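Local coordinates for protein BfpC (Escherichia coli, PDB 3VHJ) that takes part in type IV pilus biogenesis as an essential membrane protein, represented here by its N-terminal cytoplasmic domain, at residues S84-P90 with W133-P139; A34-L39 with Q57-G61; K3-V8 with K63-H67; E94-V98 with D110-K116. The protein carries 1 engineered substitution. All coordinates share one frame; numbering follows the deposited sequence.

Contact 1: S84-P90 with W133-P139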
loop_
_atom_site.group_PDB
_atom_site.type_symbol
_atom_site.label_atom_id
_atom_site.label_comp_id
_atom_site.label_asym_id
_atom_site.label_seq_id
_atom_site.Cartn_x
_atom_site.Cartn_y
_atom_site.Cartn_z
ATOM N N SER A 84 12.065 -2.196 -7.736
ATOM C CA SER A 84 11.006 -1.261 -7.370
ATOM C C SER A 84 9.861 -1.350 -8.375
ATOM O O SER A 84 10.044 -1.830 -9.493
ATOM C CB SER A 84 11.562 0.165 -7.344
ATOM O OG SER A 84 12.124 0.504 -8.605
ATOM N N PHE A 85 8.681 -0.879 -7.984
ATOM C CA PHE A 85 7.530 -0.938 -8.875
ATOM C C PHE A 85 6.401 -0.040 -8.398
ATOM O O PHE A 85 6.314 0.303 -7.220
ATOM C CB PHE A 85 7.013 -2.375 -8.958
ATOM C CG PHE A 85 6.474 -2.900 -7.646
ATOM C CD1 PHE A 85 5.143 -2.714 -7.298
ATOM C CD2 PHE A 85 7.312 -3.544 -6.747
ATOM C CE1 PHE A 85 4.650 -3.160 -6.070
ATOM C CE2 PHE A 85 6.832 -3.998 -5.511
ATOM C CZ PHE A 85 5.496 -3.802 -5.176
ATOM N N CYS A 86 5.534 0.332 -9.329
ATOM C CA CYS A 86 4.375 1.143 -9.008
ATOM C C CYS A 86 3.302 0.728 -10.002
ATOM O O CYS A 86 3.592 0.054 -10.988
ATOM C CB CYS A 86 4.682 2.636 -9.157
ATOM S SG CYS A 86 4.471 3.287 -10.825
ATOM N N GLY A 87 2.062 1.110 -9.741
ATOM C CA GLY A 87 1.012 0.749 -10.669
ATOM C C GLY A 87 -0.371 1.199 -10.266
ATOM O O GLY A 87 -0.629 1.501 -9.099
ATOM N N LEU A 88 -1.244 1.261 -11.266
ATOM C CA LEU A 88 -2.643 1.627 -11.106
ATOM C C LEU A 88 -3.351 0.296 -11.356
ATOM O O LEU A 88 -3.185 -0.309 -12.418
ATOM C CB LEU A 88 -3.040 2.649 -12.172
ATOM C CG LEU A 88 -4.520 2.998 -12.330
ATOM C CD1 LEU A 88 -5.057 3.640 -11.063
ATOM C CD2 LEU A 88 -4.676 3.946 -13.519
ATOM N N PHE A 89 -4.126 -0.164 -10.379
ATOM C CA PHE A 89 -4.801 -1.454 -10.493
ATOM C C PHE A 89 -6.248 -1.434 -10.033
ATOM O O PHE A 89 -6.577 -0.828 -9.019
ATOM C CB PHE A 89 -4.111 -2.503 -9.617
ATOM C CG PHE A 89 -2.666 -2.742 -9.934
ATOM C CD1 PHE A 89 -2.298 -3.660 -10.909
ATOM C CD2 PHE A 89 -1.670 -2.112 -9.193
ATOM C CE1 PHE A 89 -0.957 -3.960 -11.132
ATOM C CE2 PHE A 89 -0.329 -2.404 -9.412
ATOM C CZ PHE A 89 0.028 -3.328 -10.379
ATOM N N PRO A 90 -7.132 -2.122 -10.767
ATOM C CA PRO A 90 -8.543 -2.173 -10.379
ATOM C C PRO A 90 -8.660 -3.375 -9.439
ATOM O O PRO A 90 -8.122 -4.439 -9.745
ATOM C CB PRO A 90 -9.276 -2.458 -11.695
ATOM C CG PRO A 90 -8.204 -2.374 -12.780
ATOM C CD PRO A 90 -6.930 -2.718 -12.096
ATOM N N TRP A 133 10.994 3.928 -11.038
ATOM C CA TRP A 133 10.516 2.552 -10.860
ATOM C C TRP A 133 11.101 1.582 -11.876
ATOM O O TRP A 133 11.219 1.903 -13.057
ATOM C CB TRP A 133 8.984 2.474 -10.962
ATOM C CG TRP A 133 8.226 3.609 -10.317
ATOM C CD1 TRP A 133 7.630 4.656 -10.958
ATOM C CD2 TRP A 133 7.991 3.809 -8.917
ATOM N NE1 TRP A 133 7.037 5.497 -10.048
ATOM C CE2 TRP A 133 7.243 5.001 -8.786
ATOM C CE3 TRP A 133 8.339 3.098 -7.758
ATOM C CZ2 TRP A 133 6.838 5.501 -7.543
ATOM C CZ3 TRP A 133 7.937 3.595 -6.519
ATOM C CH2 TRP A 133 7.194 4.784 -6.422
ATOM N N ASP A 134 11.458 0.386 -11.422
ATOM C CA ASP A 134 11.988 -0.617 -12.332
ATOM C C ASP A 134 10.834 -1.093 -13.216
ATOM O O ASP A 134 11.010 -1.334 -14.410
ATOM C CB ASP A 134 12.589 -1.799 -11.561
ATOM C CG ASP A 134 13.924 -1.460 -10.921
ATOM O OD1 ASP A 134 14.739 -0.782 -11.578
ATOM O OD2 ASP A 134 14.171 -1.881 -9.769
ATOM N N ARG A 135 9.649 -1.210 -12.618
ATOM C CA ARG A 135 8.455 -1.640 -13.340
ATOM C C ARG A 135 7.267 -0.736 -13.025
ATOM O O ARG A 135 7.103 -0.283 -11.893
ATOM C CB ARG A 135 8.081 -3.082 -12.975
ATOM C CG ARG A 135 9.068 -4.153 -13.424
ATOM C CD ARG A 135 9.341 -4.093 -14.931
ATOM N NE ARG A 135 8.147 -4.255 -15.764
ATOM C CZ ARG A 135 7.486 -5.399 -15.927
ATOM N NH1 ARG A 135 7.894 -6.503 -15.312
ATOM N NH2 ARG A 135 6.419 -5.444 -16.717
ATOM N N THR A 136 6.446 -0.477 -14.041
ATOM C CA THR A 136 5.251 0.343 -13.895
ATOM C C THR A 136 4.092 -0.388 -14.572
ATOM O O THR A 136 4.225 -0.865 -15.700
ATOM C CB THR A 136 5.413 1.729 -14.559
ATOM O OG1 THR A 136 6.453 2.466 -13.901
ATOM C CG2 THR A 136 4.116 2.510 -14.461
ATOM N N TYR A 137 2.962 -0.463 -13.875
ATOM C CA TYR A 137 1.776 -1.143 -14.382
ATOM C C TYR A 137 0.551 -0.239 -14.405
ATOM O O TYR A 137 0.380 0.622 -13.538
ATOM C CB TYR A 137 1.453 -2.353 -13.504
ATOM C CG TYR A 137 2.611 -3.280 -13.284
ATOM C CD1 TYR A 137 3.011 -4.169 -14.280
ATOM C CD2 TYR A 137 3.324 -3.262 -12.084
ATOM C CE1 TYR A 137 4.093 -5.020 -14.087
ATOM C CE2 TYR A 137 4.409 -4.110 -11.880
ATOM C CZ TYR A 137 4.786 -4.985 -12.888
ATOM O OH TYR A 137 5.856 -5.825 -12.707
ATOM N N SER A 138 -0.308 -0.446 -15.399
ATOM C CA SER A 138 -1.546 0.315 -15.525
ATOM C C SER A 138 -2.396 -0.355 -16.601
ATOM O O SER A 138 -1.878 -1.094 -17.431
ATOM C CB SER A 138 -1.266 1.771 -15.919
ATOM O OG SER A 138 -0.836 1.872 -17.267
ATOM N N PRO A 139 -3.714 -0.118 -16.586
ATOM C CA PRO A 139 -4.604 -0.717 -17.586
ATOM C C PRO A 139 -4.227 -0.294 -19.011
ATOM O O PRO A 139 -3.612 0.751 -19.217
ATOM C CB PRO A 139 -5.982 -0.202 -17.168
ATOM C CG PRO A 139 -5.847 -0.090 -15.671
ATOM C CD PRO A 139 -4.491 0.570 -15.540
#
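F85, C86 and G87 pair with R135, T136 and Y137 as neighbouring parallel strands, their axes 5° apart, stitched by C86 N to R135 O, Y137 N to C86 O and L88 N to Y137 O (2.9 Å for the last). The pairing begins at S84 and D134, which hold each other by both main chain and side chain: S84 N donates to D134 OD2 at 2.9 Å, and D134 N donates to S84 OG, also at 2.9 Å. K103 makes a salt bridge with the same carboxylate oxygen. On the C86 face the indole of W133 carries the cysteine over its five-membered ring, with CB and SG each 3.5 Å from that ring's centroid, a CH-pi contact beside a sulfur-aromatic one. The torsion of C86 (chi1 86°) sets SG between the backbone N and C, which brings both atoms over the same face, while W133 NE1 bonds to V127 O. On the other face the F89 and Y137 rings meet obliquely, planes at 38°, F89 CZ reaching Y137 CB at 3.6 Å. G87 lies next to F89: a CB there would run into F89 CE2. Farther along, L88 CD2 meets P139 CD at 3.9 Å, the two side chains crossing at about a right angle. Strand 135-137 follows helix 116-127, which packs on C86, L88 and T136. A parallel fourth strand, reached through a helix and laid beside the first strand of an antiparallel meander, gives the order 3-2-1-4, consistent with a ribonuclease H-like, actin-type sheet.

Contact 2: A34-L39 with Q57-G61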
loop_
_atom_site.group_PDB
_atom_site.type_symbol
_atom_site.label_atom_id
_atom_site.label_comp_id
_atom_site.label_asym_id
_atom_site.label_seq_id
_atom_site.Cartn_x
_atom_site.Cartn_y
_atom_site.Cartn_z
ATOM N N ALA A 34 8.911 5.757 15.879
ATOM C CA ALA A 34 8.268 6.344 14.715
ATOM C C ALA A 34 6.821 5.877 14.624
ATOM O O ALA A 34 5.919 6.679 14.398
ATOM C CB ALA A 34 9.031 5.963 13.450
ATOM N N LEU A 35 6.596 4.578 14.807
ATOM C CA LEU A 35 5.248 4.033 14.739
ATOM C C LEU A 35 4.332 4.644 15.786
ATOM O O LEU A 35 3.229 5.089 15.477
ATOM C CB LEU A 35 5.269 2.512 14.918
ATOM C CG LEU A 35 3.899 1.846 15.075
ATOM C CD1 LEU A 35 3.026 2.161 13.870
ATOM C CD2 LEU A 35 4.079 0.340 15.228
ATOM N N ASN A 36 4.790 4.656 17.032
ATOM C CA ASN A 36 3.980 5.207 18.101
ATOM C C ASN A 36 3.675 6.681 17.918
ATOM O O ASN A 36 2.612 7.149 18.325
ATOM C CB ASN A 36 4.657 4.952 19.444
ATOM C CG ASN A 36 4.349 3.576 19.980
ATOM O OD1 ASN A 36 3.218 3.298 20.384
ATOM N ND2 ASN A 36 5.342 2.702 19.976
ATOM N N LYS A 37 4.602 7.410 17.301
ATOM C CA LYS A 37 4.399 8.832 17.052
ATOM C C LYS A 37 3.329 8.981 15.980
ATOM O O LYS A 37 2.509 9.897 16.027
ATOM C CB LYS A 37 5.702 9.493 16.589
ATOM C CG LYS A 37 6.713 9.699 17.714
ATOM C CD LYS A 37 8.082 10.138 17.199
ATOM C CE LYS A 37 8.025 11.468 16.462
ATOM N NZ LYS A 37 9.378 11.904 16.017
ATOM N N SER A 38 3.337 8.065 15.019
ATOM C CA SER A 38 2.359 8.094 13.941
ATOM C C SER A 38 0.976 7.728 14.477
ATOM O O SER A 38 -0.022 8.366 14.135
ATOM C CB SER A 38 2.772 7.120 12.834
ATOM O OG SER A 38 1.856 7.161 11.756
ATOM N N LEU A 39 0.918 6.700 15.319
ATOM C CA LEU A 39 -0.350 6.269 15.908
ATOM C C LEU A 39 -0.956 7.406 16.728
ATOM O O LEU A 39 -2.160 7.653 16.677
ATOM C CB LEU A 39 -0.133 5.054 16.811
ATOM C CG LEU A 39 0.163 3.721 16.117
ATOM C CD1 LEU A 39 0.603 2.703 17.143
ATOM C CD2 LEU A 39 -1.079 3.239 15.378
ATOM N N GLN A 57 9.590 -0.969 8.463
ATOM C CA GLN A 57 8.629 0.088 8.215
ATOM C C GLN A 57 7.310 -0.334 8.848
ATOM O O GLN A 57 7.148 -1.475 9.287
ATOM C CB GLN A 57 8.465 0.329 6.710
ATOM C CG GLN A 57 7.815 -0.807 5.942
ATOM C CD GLN A 57 7.897 -0.599 4.443
ATOM O OE1 GLN A 57 7.485 0.436 3.926
ATOM N NE2 GLN A 57 8.434 -1.588 3.737
ATOM N N PHE A 58 6.362 0.587 8.897
ATOM C CA PHE A 58 5.091 0.283 9.524
ATOM C C PHE A 58 3.916 0.907 8.791
ATOM O O PHE A 58 4.074 1.844 8.012
ATOM C CB PHE A 58 5.124 0.793 10.960
ATOM C CG PHE A 58 5.584 2.216 11.070
ATOM C CD1 PHE A 58 4.708 3.267 10.820
ATOM C CD2 PHE A 58 6.914 2.505 11.373
ATOM C CE1 PHE A 58 5.151 4.591 10.871
ATOM C CE2 PHE A 58 7.367 3.819 11.426
ATOM C CZ PHE A 58 6.484 4.866 11.174
ATOM N N ALA A 59 2.736 0.363 9.052
ATOM C CA ALA A 59 1.512 0.865 8.455
ATOM C C ALA A 59 0.556 1.225 9.587
ATOM O O ALA A 59 0.479 0.518 10.590
ATOM C CB ALA A 59 0.888 -0.201 7.560
ATOM N N VAL A 60 -0.153 2.336 9.436
ATOM C CA VAL A 60 -1.127 2.751 10.441
ATOM C C VAL A 60 -2.496 2.734 9.767
ATOM O O VAL A 60 -2.674 3.334 8.708
ATOM C CB VAL A 60 -0.813 4.164 10.989
ATOM C CG1 VAL A 60 -1.977 4.679 11.828
ATOM C CG2 VAL A 60 0.440 4.101 11.860
ATOM N N GLY A 61 -3.449 2.032 10.377
ATOM C CA GLY A 61 -4.780 1.933 9.804
ATOM C C GLY A 61 -5.745 3.032 10.205
ATOM O O GLY A 61 -5.512 3.772 11.163
#
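The F58 ring turns one face to the helix backbone at L35, whose CA sits 3.7 Å above the ring plane and over its centre. L35 CB approaches the same face as a CH-pi contact, 4.0 Å from the F58 centroid. Two more helix residues approach the ring obliquely: A34 CB at F58 CE2, 3.4 Å away, and S38 CB at F58 CE1. The L35 and F58 side chains run antiparallel past one another, the leucine lying across the ring face. With CG anti to the backbone N (chi1 171°), L35 carries CD1 past F58 CG and CD1 and on to V60 CG2, 3.8 Å off. V60 CG2 is thus gathered between three helix residues, since S38 OG approaches it at 3.4 Å and L39 CD2 at 3.9 Å. The helix and strand segments join by packing alone, with no hydrogen bond between them. Helix 31-42 runs almost along strand 55-60, the short axes 16° apart and 9.0 Å at closest approach. It lies on one face of the antiparallel sheet, where L35 also touches Y47 and V49 of strand 46-52 and S38 reaches L21 of strand 21-23.

Contact 3: K3-V8 with K63-H67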
loop_
_atom_site.group_PDB
_atom_site.type_symbol
_atom_site.label_atom_id
_atom_site.label_comp_id
_atom_site.label_asym_id
_atom_site.label_seq_id
_atom_site.Cartn_x
_atom_site.Cartn_y
_atom_site.Cartn_z
ATOM N N LYS A 3 -18.559 6.392 8.272
ATOM C CA LYS A 3 -17.611 5.298 7.908
ATOM C C LYS A 3 -17.882 4.689 6.534
ATOM O O LYS A 3 -19.034 4.430 6.170
ATOM C CB LYS A 3 -17.655 4.195 8.962
ATOM C CG LYS A 3 -17.092 4.612 10.309
ATOM C CD LYS A 3 -17.039 3.419 11.237
ATOM C CE LYS A 3 -16.185 3.696 12.460
ATOM N NZ LYS A 3 -16.067 2.452 13.268
ATOM N N ASN A 4 -16.812 4.473 5.771
ATOM C CA ASN A 4 -16.917 3.878 4.442
ATOM C C ASN A 4 -16.007 2.652 4.384
ATOM O O ASN A 4 -15.392 2.286 5.387
ATOM C CB ASN A 4 -16.527 4.893 3.352
ATOM C CG ASN A 4 -15.084 5.369 3.461
ATOM O OD1 ASN A 4 -14.146 4.576 3.432
ATOM N ND2 ASN A 4 -14.904 6.678 3.568
ATOM N N ASN A 5 -15.922 2.006 3.227
ATOM C CA ASN A 5 -15.074 0.824 3.126
ATOM C C ASN A 5 -13.959 0.983 2.105
ATOM O O ASN A 5 -13.514 0.012 1.495
ATOM C CB ASN A 5 -15.923 -0.421 2.823
ATOM C CG ASN A 5 -16.676 -0.329 1.503
ATOM O OD1 ASN A 5 -17.512 -1.185 1.196
ATOM N ND2 ASN A 5 -16.384 0.698 0.717
ATOM N N LEU A 6 -13.495 2.218 1.944
ATOM C CA LEU A 6 -12.424 2.531 1.001
ATOM C C LEU A 6 -11.124 1.808 1.331
ATOM O O LEU A 6 -10.284 1.602 0.455
ATOM C CB LEU A 6 -12.149 4.035 1.002
ATOM C CG LEU A 6 -12.730 4.921 -0.097
ATOM C CD1 LEU A 6 -12.548 6.387 0.291
ATOM C CD2 LEU A 6 -12.032 4.623 -1.421
ATOM N N GLY A 7 -10.957 1.434 2.593
ATOM C CA GLY A 7 -9.733 0.772 3.002
ATOM C C GLY A 7 -9.662 -0.736 2.841
ATOM O O GLY A 7 -8.683 -1.351 3.268
ATOM N N VAL A 8 -10.675 -1.348 2.236
ATOM C CA VAL A 8 -10.650 -2.797 2.067
ATOM C C VAL A 8 -10.804 -3.208 0.611
ATOM O O VAL A 8 -11.831 -2.957 -0.014
ATOM C CB VAL A 8 -11.755 -3.479 2.910
ATOM C CG1 VAL A 8 -11.695 -4.989 2.740
ATOM C CG2 VAL A 8 -11.579 -3.118 4.375
ATOM N N LYS A 63 -9.725 3.277 11.015
ATOM C CA LYS A 63 -11.011 2.616 11.205
ATOM C C LYS A 63 -12.157 3.300 10.466
ATOM O O LYS A 63 -13.174 2.671 10.192
ATOM C CB LYS A 63 -11.356 2.541 12.693
ATOM C CG LYS A 63 -10.432 1.645 13.502
ATOM C CD LYS A 63 -10.913 1.531 14.939
ATOM C CE LYS A 63 -10.003 0.642 15.768
ATOM N NZ LYS A 63 -10.557 0.476 17.143
ATOM N N ASN A 64 -12.005 4.580 10.150
ATOM C CA ASN A 64 -13.074 5.293 9.462
ATOM C C ASN A 64 -13.299 4.832 8.032
ATOM O O ASN A 64 -14.355 5.096 7.456
ATOM C CB ASN A 64 -12.826 6.801 9.489
ATOM C CG ASN A 64 -13.007 7.391 10.875
ATOM O OD1 ASN A 64 -13.842 6.930 11.652
ATOM N ND2 ASN A 64 -12.236 8.424 11.185
ATOM N N ILE A 65 -12.315 4.151 7.452
ATOM C CA ILE A 65 -12.476 3.655 6.098
ATOM C C ILE A 65 -12.541 2.127 6.071
ATOM O O ILE A 65 -12.259 1.499 5.054
ATOM C CB ILE A 65 -11.359 4.178 5.143
ATOM C CG1 ILE A 65 -9.990 3.643 5.558
ATOM C CG2 ILE A 65 -11.340 5.715 5.161
ATOM C CD1 ILE A 65 -8.885 4.038 4.591
ATOM N N GLY A 66 -12.913 1.534 7.207
ATOM C CA GLY A 66 -13.080 0.092 7.273
ATOM C C GLY A 66 -11.967 -0.776 7.824
ATOM O O GLY A 66 -12.133 -1.991 7.917
ATOM N N HIS A 67 -10.838 -0.180 8.185
ATOM C CA HIS A 67 -9.729 -0.969 8.719
ATOM C C HIS A 67 -10.089 -1.590 10.058
ATOM O O HIS A 67 -10.733 -0.963 10.884
ATOM C CB HIS A 67 -8.481 -0.095 8.845
ATOM C CG HIS A 67 -7.899 0.294 7.522
ATOM N ND1 HIS A 67 -7.091 1.397 7.357
ATOM C CD2 HIS A 67 -7.994 -0.290 6.305
ATOM C CE1 HIS A 67 -6.713 1.477 6.093
ATOM N NE2 HIS A 67 -7.247 0.464 5.433
#
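N4 N donates to N64 O at 3.0 Å, and G7 N donates to I65 O at 2.8 Å, lying in the plane of that carbonyl; these two main-chain bonds tie the N-terminal loop to 63-67. A third bond shapes the loop from within: N4 OD1 accepts from L6 N at 2.9 Å, an Asx turn overlapping the start of the type I beta turn from N5 to V8. Van der Waals contact centres on I65. The polar amide of N4 is set alongside it, OD1 3.3 Å from I65 CB, a position reached because N4 CG stands between its backbone N and C (chi1 62°). I65 CD1 extends to G7 CA at 3.7 Å, and I65 CB makes an apolar contact with L6 CB. Replacing N4 by an alanine would probably leave L6 N without its side-chain acceptor and the Asx turn unfastened, uncovering part of I65. Steric limits complete the fit: a CB on G7 would collide with H67 NE2 and I65 CG1, and the backbone angles of G66 likewise call for glycine. H67 is itself anchored beyond the loop, through D62 N and V18 O. The chemistry is therefore largely main-chain, depending on two glycines and one turn-forming amide at a surface contact.

Contact 4: E94-V98 with D110-K116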
loop_
_atom_site.group_PDB
_atom_site.type_symbol
_atom_site.label_atom_id
_atom_site.label_comp_id
_atom_site.label_asym_id
_atom_site.label_seq_id
_atom_site.Cartn_x
_atom_site.Cartn_y
_atom_site.Cartn_z
ATOM N N GLU A 94 -15.022 -2.807 -7.129
ATOM C CA GLU A 94 -15.305 -1.424 -7.511
ATOM C C GLU A 94 -14.327 -0.434 -6.891
ATOM O O GLU A 94 -14.681 0.719 -6.629
ATOM C CB GLU A 94 -16.717 -1.031 -7.062
ATOM C CG GLU A 94 -17.776 -2.122 -7.170
ATOM C CD GLU A 94 -18.183 -2.399 -8.593
ATOM O OE1 GLU A 94 -19.204 -3.090 -8.795
ATOM O OE2 GLU A 94 -17.481 -1.928 -9.511
ATOM N N LEU A 95 -13.102 -0.875 -6.643
ATOM C CA LEU A 95 -12.119 0.010 -6.041
ATOM C C LEU A 95 -10.869 0.063 -6.914
ATOM O O LEU A 95 -10.499 -0.932 -7.533
ATOM C CB LEU A 95 -11.767 -0.505 -4.642
ATOM C CG LEU A 95 -10.943 0.351 -3.685
ATOM C CD1 LEU A 95 -11.740 1.586 -3.266
ATOM C CD2 LEU A 95 -10.589 -0.491 -2.458
ATOM N N TRP A 96 -10.232 1.227 -6.963
ATOM C CA TRP A 96 -9.011 1.396 -7.731
ATOM C C TRP A 96 -7.853 1.603 -6.778
ATOM O O TRP A 96 -7.962 2.358 -5.813
ATOM C CB TRP A 96 -9.128 2.580 -8.688
ATOM C CG TRP A 96 -9.983 2.241 -9.856
ATOM C CD1 TRP A 96 -11.349 2.299 -9.925
ATOM C CD2 TRP A 96 -9.540 1.695 -11.099
ATOM N NE1 TRP A 96 -11.780 1.813 -11.137
ATOM C CE2 TRP A 96 -10.689 1.435 -11.877
ATOM C CE3 TRP A 96 -8.278 1.395 -11.633
ATOM C CZ2 TRP A 96 -10.616 0.890 -13.161
ATOM C CZ3 TRP A 96 -8.205 0.854 -12.910
ATOM C CH2 TRP A 96 -9.370 0.608 -13.659
ATOM N N LEU A 97 -6.744 0.933 -7.063
ATOM C CA LEU A 97 -5.561 1.008 -6.221
ATOM C C LEU A 97 -4.362 1.613 -6.945
ATOM O O LEU A 97 -4.139 1.339 -8.119
ATOM C CB LEU A 97 -5.184 -0.400 -5.753
ATOM C CG LEU A 97 -6.299 -1.253 -5.140
ATOM C CD1 LEU A 97 -5.757 -2.653 -4.866
ATOM C CD2 LEU A 97 -6.817 -0.599 -3.860
ATOM N N VAL A 98 -3.606 2.449 -6.239
ATOM C CA VAL A 98 -2.392 3.037 -6.793
ATOM C C VAL A 98 -1.325 2.731 -5.752
ATOM O O VAL A 98 -1.422 3.177 -4.611
ATOM C CB VAL A 98 -2.504 4.560 -6.985
ATOM C CG1 VAL A 98 -1.178 5.109 -7.533
ATOM C CG2 VAL A 98 -3.637 4.870 -7.960
ATOM N N ASP A 110 0.291 3.820 -1.249
ATOM C CA ASP A 110 -0.718 2.812 -0.965
ATOM C C ASP A 110 -2.008 3.614 -0.871
ATOM O O ASP A 110 -2.400 4.048 0.206
ATOM C CB ASP A 110 -0.444 2.090 0.356
ATOM C CG ASP A 110 -1.559 1.131 0.732
ATOM O OD1 ASP A 110 -2.467 0.923 -0.108
ATOM O OD2 ASP A 110 -1.535 0.582 1.859
ATOM N N LYS A 111 -2.657 3.816 -2.012
ATOM C CA LYS A 111 -3.886 4.602 -2.060
ATOM C C LYS A 111 -5.008 3.856 -2.753
ATOM O O LYS A 111 -4.770 3.094 -3.684
ATOM C CB LYS A 111 -3.629 5.912 -2.807
ATOM C CG LYS A 111 -2.553 6.769 -2.186
ATOM C CD LYS A 111 -3.104 7.665 -1.088
ATOM C CE LYS A 111 -3.994 8.748 -1.671
ATOM N NZ LYS A 111 -4.420 9.740 -0.642
ATOM N N SER A 112 -6.231 4.073 -2.282
ATOM C CA SER A 112 -7.402 3.451 -2.876
ATOM C C SER A 112 -8.361 4.579 -3.249
ATOM O O SER A 112 -8.344 5.639 -2.622
ATOM C CB SER A 112 -8.070 2.496 -1.884
ATOM O OG SER A 112 -8.552 3.196 -0.754
ATOM N N PHE A 113 -9.173 4.356 -4.278
ATOM C CA PHE A 113 -10.135 5.359 -4.732
ATOM C C PHE A 113 -11.386 4.655 -5.226
ATOM O O PHE A 113 -11.304 3.566 -5.783
ATOM C CB PHE A 113 -9.582 6.171 -5.913
ATOM C CG PHE A 113 -8.215 6.732 -5.688
ATOM C CD1 PHE A 113 -7.089 5.921 -5.792
ATOM C CD2 PHE A 113 -8.051 8.075 -5.369
ATOM C CE1 PHE A 113 -5.816 6.445 -5.583
ATOM C CE2 PHE A 113 -6.783 8.605 -5.159
ATOM C CZ PHE A 113 -5.667 7.789 -5.265
ATOM N N HIS A 114 -12.546 5.265 -5.032
ATOM C CA HIS A 114 -13.760 4.642 -5.540
ATOM C C HIS A 114 -13.941 5.065 -6.992
ATOM O O HIS A 114 -14.698 4.448 -7.742
ATOM C CB HIS A 114 -14.976 5.036 -4.698
ATOM C CG HIS A 114 -15.065 4.294 -3.400
ATOM N ND1 HIS A 114 -14.867 2.931 -3.312
ATOM C CD2 HIS A 114 -15.316 4.721 -2.140
ATOM C CE1 HIS A 114 -14.988 2.552 -2.051
ATOM N NE2 HIS A 114 -15.261 3.619 -1.320
ATOM N N SER A 115 -13.209 6.106 -7.383
ATOM C CA SER A 115 -13.268 6.640 -8.742
ATOM C C SER A 115 -12.002 6.380 -9.549
ATOM O O SER A 115 -10.892 6.667 -9.097
ATOM C CB SER A 115 -13.527 8.148 -8.699
ATOM O OG SER A 115 -13.174 8.754 -9.928
ATOM N N LYS A 116 -12.182 5.846 -10.753
ATOM C CA LYS A 116 -11.064 5.554 -11.637
ATOM C C LYS A 116 -10.367 6.844 -12.075
ATOM O O LYS A 116 -9.143 6.894 -12.170
ATOM C CB LYS A 116 -11.558 4.785 -12.864
ATOM C CG LYS A 116 -10.477 4.502 -13.898
ATOM C CD LYS A 116 -11.030 3.739 -15.092
ATOM C CE LYS A 116 -9.942 3.456 -16.113
ATOM N NZ LYS A 116 -10.444 2.661 -17.270
#
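The W96 indole has the K116 side chain laid over one face, with F113 O at its edge near the ring plane. K116 CB stands 3.7 Å from the centroid of the five-membered ring as a CH-pi contact. The chain is extended, its CG anti to the backbone N (chi1 176°): CG lies over the six-membered ring toward its rim, and CD and CE pass outward beyond W96 CZ2 and CH2, CD 3.5 Å from CZ2. Its NZ continues to a salt bridge with D141. The F113 ring takes W96 O at its edge, while V98 CG2 comes to it obliquely, 3.6 Å from CE1. At the H114 imidazole, E94 O lies in plane at the edge and L95 CD1 approaches obliquely, 3.4 Å from ND1. The strands carrying these groups pair antiparallel: W96 N to F113 O is a nearly straight bond of 2.8 Å, answered by F113 N to W96 O, and V98 and K111 form the next hydrogen-bonded pair. L97 and S112 form the non-hydrogen-bonded pair, L97 CD2 resting on S112 CB at 3.9 Å. S115 then caps the helix 116-127 that follows, OG accepting from D118 N. A serine in place of W96 would probably strip the K116 methylenes of their aromatic platform and open a gap beside P90 and L88. One hairpin face is thus mainly apolar, W96, V98 and F113 facing helix 116-127 with K111 alongside; the other mixes L97 with polar S112 and D110, satisfied by L6 O and by N19 N, L20 N and W22 NE1.

How the contacts relate
Contacts 1 and 4 share one mixed sheet, their centres 13 Å apart, and meet where strands 85-90 and 96-101 adjoin; contact 4 is nested in the loop that contact 1 closes. Contact 2, 25 Å from contact 1 between centres and across the chain's centre, belongs to the separate antiparallel sheet, earlier in the chain. It is nested in the loop closed by contact 3 and touches it at G61 and H67. Contact 3, 13 Å from contact 4 between centres, reaches the sheet of contacts 1 and 4 through L6, beside S112, L95 and H114. The paired loops of contact 3 thus link the two four-stranded sheets, 63-67 on one side and 3-8 on the other.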